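Local coordinates for DNA-damage inducible protein DDI1-like protein (Leishmania major, PDB 5YQ8) that probably acts as an aspartic protease of the DDI1 family, this piece being its retroviral protease-like domain, at residues I29-T34 with I83-D89. Residues are numbered along the deposited sequence; the frame is centred on the assembly and turned at random.
Sequences IMNKRT and IEDQAMD
N31 puts its side-chain amide into the loop 83-89 and holds it at two points. ND2 donates to Q86 O at 3.2 Å and to D89 OD1 at 3.3 Å. Q86 O lies nearly in the amide plane of N31, while D89 OD1 is met from above its carboxylate plane. Chi1 of 56° sets CG between the backbone N and the carbonyl carbon, and this turns OD1 back to cap helix 32-37. There OD1 accepts from T34 OG1, in the carbonyl plane, and from T34 N, which stands above that plane.

The backbone forms the tight part of the contact. M30 O accepts from I83 N at 3.1 Å, and N31 N donates to D89 O at 3.0 Å. Strand 29-31 is thus bonded to both ends of the loop. In the retropepsin-like domain it runs parallel to the end of strand 74-83 and antiparallel to strand 90-92, the two strands that the loop joins. K32 N reaches I83 O at 3.1 Å and E84 O more weakly. CB of Q86 packs against CB of N31. The extended Q86 chain brings its amide end beside I29 CG2, though the exact setting of that amide is doubtful. I83 CG1 meets the same methyl at 3.8 Å.

The outer side is looser. K32 and E84 touch through their aliphatic parts, and their charged ends are not in contact. R33 NH1 makes a long salt bridge of 3.6 Å to D89 OD1, and a water also links the two groups. R37 pairs with D89 OD2.

The side chain of M88 lies about 6 Å from that of D22, the probable catalytic aspartate. One buried asparagine ties a helix start to this loop, and the nearby arginines would favour a charged D89.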
loop_
_atom_site.group_PDB
_atom_site.type_symbol
_atom_site.label_atom_id
_atom_site.label_comp_id
_atom_site.label_asym_id
_atom_site.label_seq_id
_atom_site.Cartn_x
_atom_site.Cartn_y
_atom_site.Cartn_z
ATOM N N ILE A 29 -0.908 -1.979 12.322
ATOM C CA ILE A 29 -0.467 -3.063 13.177
ATOM C C ILE A 29 0.954 -2.805 13.612
ATOM O O ILE A 29 1.756 -2.348 12.831
ATOM C CB ILE A 29 -0.524 -4.418 12.477
ATOM C CG1 ILE A 29 -1.929 -4.777 11.987
ATOM C CG2 ILE A 29 -0.192 -5.506 13.467
ATOM C CD1 ILE A 29 -1.941 -5.785 10.865
ATOM N N MET A 30 1.226 -3.065 14.885
ATOM C CA MET A 30 2.506 -2.923 15.517
ATOM C C MET A 30 2.922 -4.239 16.128
ATOM O O MET A 30 2.079 -4.922 16.752
ATOM C CB MET A 30 2.386 -1.865 16.627
ATOM C CG MET A 30 3.550 -1.832 17.577
ATOM S SD MET A 30 3.390 -0.465 18.745
ATOM C CE MET A 30 3.608 0.961 17.736
ATOM N N ASN A 31 4.205 -4.579 16.035
ATOM C CA ASN A 31 4.640 -5.866 16.609
ATOM C C ASN A 31 4.751 -5.765 18.112
ATOM O O ASN A 31 4.837 -4.678 18.642
ATOM C CB ASN A 31 5.894 -6.445 15.929
ATOM C CG ASN A 31 7.053 -5.506 15.956
ATOM O OD1 ASN A 31 6.965 -4.440 16.584
ATOM N ND2 ASN A 31 8.122 -5.832 15.224
ATOM N N LYS A 32 4.682 -6.888 18.807
ATOM C CA LYS A 32 4.764 -6.925 20.277
ATOM C C LYS A 32 6.036 -6.288 20.800
ATOM O O LYS A 32 6.008 -5.570 21.812
ATOM C CB LYS A 32 4.677 -8.359 20.807
ATOM C CG LYS A 32 4.786 -8.458 22.335
ATOM C CD LYS A 32 4.390 -9.823 22.869
ATOM C CE LYS A 32 4.604 -9.920 24.378
ATOM N NZ LYS A 32 3.870 -11.139 24.893
ATOM N N ARG A 33 7.127 -6.515 20.065
ATOM C CA ARG A 33 8.445 -6.104 20.476
ATOM C C ARG A 33 8.484 -4.616 20.530
ATOM O O ARG A 33 9.117 -4.066 21.454
ATOM C CB ARG A 33 9.529 -6.628 19.500
ATOM C CG ARG A 33 10.972 -6.269 19.912
ATOM C CD ARG A 33 12.006 -7.029 19.064
ATOM N NE ARG A 33 11.428 -7.360 17.749
ATOM C CZ ARG A 33 11.480 -6.595 16.659
ATOM N NH1 ARG A 33 12.142 -5.429 16.674
ATOM N NH2 ARG A 33 10.886 -7.011 15.513
ATOM N N THR A 34 7.850 -3.952 19.550
ATOM C CA THR A 34 7.896 -2.475 19.472
ATOM C C THR A 34 7.100 -1.830 20.597
ATOM O O THR A 34 7.588 -0.910 21.287
ATOM C CB THR A 34 7.392 -1.995 18.146
ATOM O OG1 THR A 34 8.352 -2.404 17.180
ATOM C CG2 THR A 34 7.312 -0.436 18.116
ATOM N N ILE A 83 0.478 -7.479 17.342
ATOM C CA ILE A 83 0.656 -8.856 16.934
ATOM C C ILE A 83 2.099 -9.287 17.197
ATOM O O ILE A 83 3.020 -8.609 16.760
ATOM C CB ILE A 83 0.281 -9.004 15.439
ATOM C CG1 ILE A 83 -1.205 -8.699 15.234
ATOM C CG2 ILE A 83 0.597 -10.404 14.955
ATOM C CD1 ILE A 83 -1.870 -9.185 13.961
ATOM N N GLU A 84 2.304 -10.424 17.861
ATOM C CA GLU A 84 3.628 -10.746 18.427
ATOM C C GLU A 84 4.809 -10.754 17.415
ATOM O O GLU A 84 5.721 -9.906 17.517
ATOM C CB GLU A 84 3.613 -12.055 19.265
ATOM C CG GLU A 84 5.026 -12.419 19.802
ATOM C CD GLU A 84 5.122 -13.823 20.368
ATOM O OE1 GLU A 84 5.440 -13.993 21.580
ATOM O OE2 GLU A 84 4.918 -14.769 19.559
ATOM N N ASP A 85 4.806 -11.710 16.485
ATOM C CA ASP A 85 5.951 -11.874 15.554
ATOM C C ASP A 85 5.550 -11.359 14.178
ATOM O O ASP A 85 5.099 -12.090 13.332
ATOM C CB ASP A 85 6.448 -13.334 15.429
ATOM C CG ASP A 85 7.076 -13.868 16.703
ATOM O OD1 ASP A 85 7.784 -13.125 17.394
ATOM O OD2 ASP A 85 6.865 -15.050 17.004
ATOM N N GLN A 86 5.737 -10.059 13.991
ATOM C CA GLN A 86 5.578 -9.376 12.733
ATOM C C GLN A 86 6.964 -8.822 12.364
ATOM O O GLN A 86 7.696 -8.239 13.187
ATOM C CB GLN A 86 4.539 -8.272 12.890
ATOM C CG GLN A 86 4.259 -7.477 11.631
ATOM C CD GLN A 86 3.340 -6.260 11.845
ATOM O OE1 GLN A 86 2.128 -6.335 11.648
ATOM N NE2 GLN A 86 3.929 -5.116 12.178
ATOM N N ALA A 87 7.344 -9.012 11.116
ATOM C CA ALA A 87 8.691 -8.632 10.696
ATOM C C ALA A 87 8.873 -7.133 10.895
ATOM O O ALA A 87 9.948 -6.703 11.370
ATOM C CB ALA A 87 8.946 -9.013 9.236
ATOM N N MET A 88 7.801 -6.363 10.571
ATOM C CA MET A 88 7.849 -4.905 10.476
ATOM C C MET A 88 7.317 -4.289 11.740
ATOM O O MET A 88 6.209 -4.627 12.207
ATOM C CB MET A 88 7.053 -4.382 9.264
ATOM C CG MET A 88 7.584 -4.969 7.997
ATOM S SD MET A 88 6.985 -4.060 6.585
ATOM C CE MET A 88 5.241 -4.449 6.505
ATOM N N ASP A 89 8.095 -3.346 12.286
ATOM C CA ASP A 89 7.787 -2.749 13.583
ATOM C C ASP A 89 6.385 -2.147 13.580
ATOM O O ASP A 89 5.578 -2.451 14.454
ATOM C CB ASP A 89 8.834 -1.705 13.935
ATOM C CG ASP A 89 10.195 -2.343 14.212
ATOM O OD1 ASP A 89 10.281 -3.625 14.106
ATOM O OD2 ASP A 89 11.149 -1.574 14.608
HETATM O O HOH W 1 12.589 -4.424 14.473
#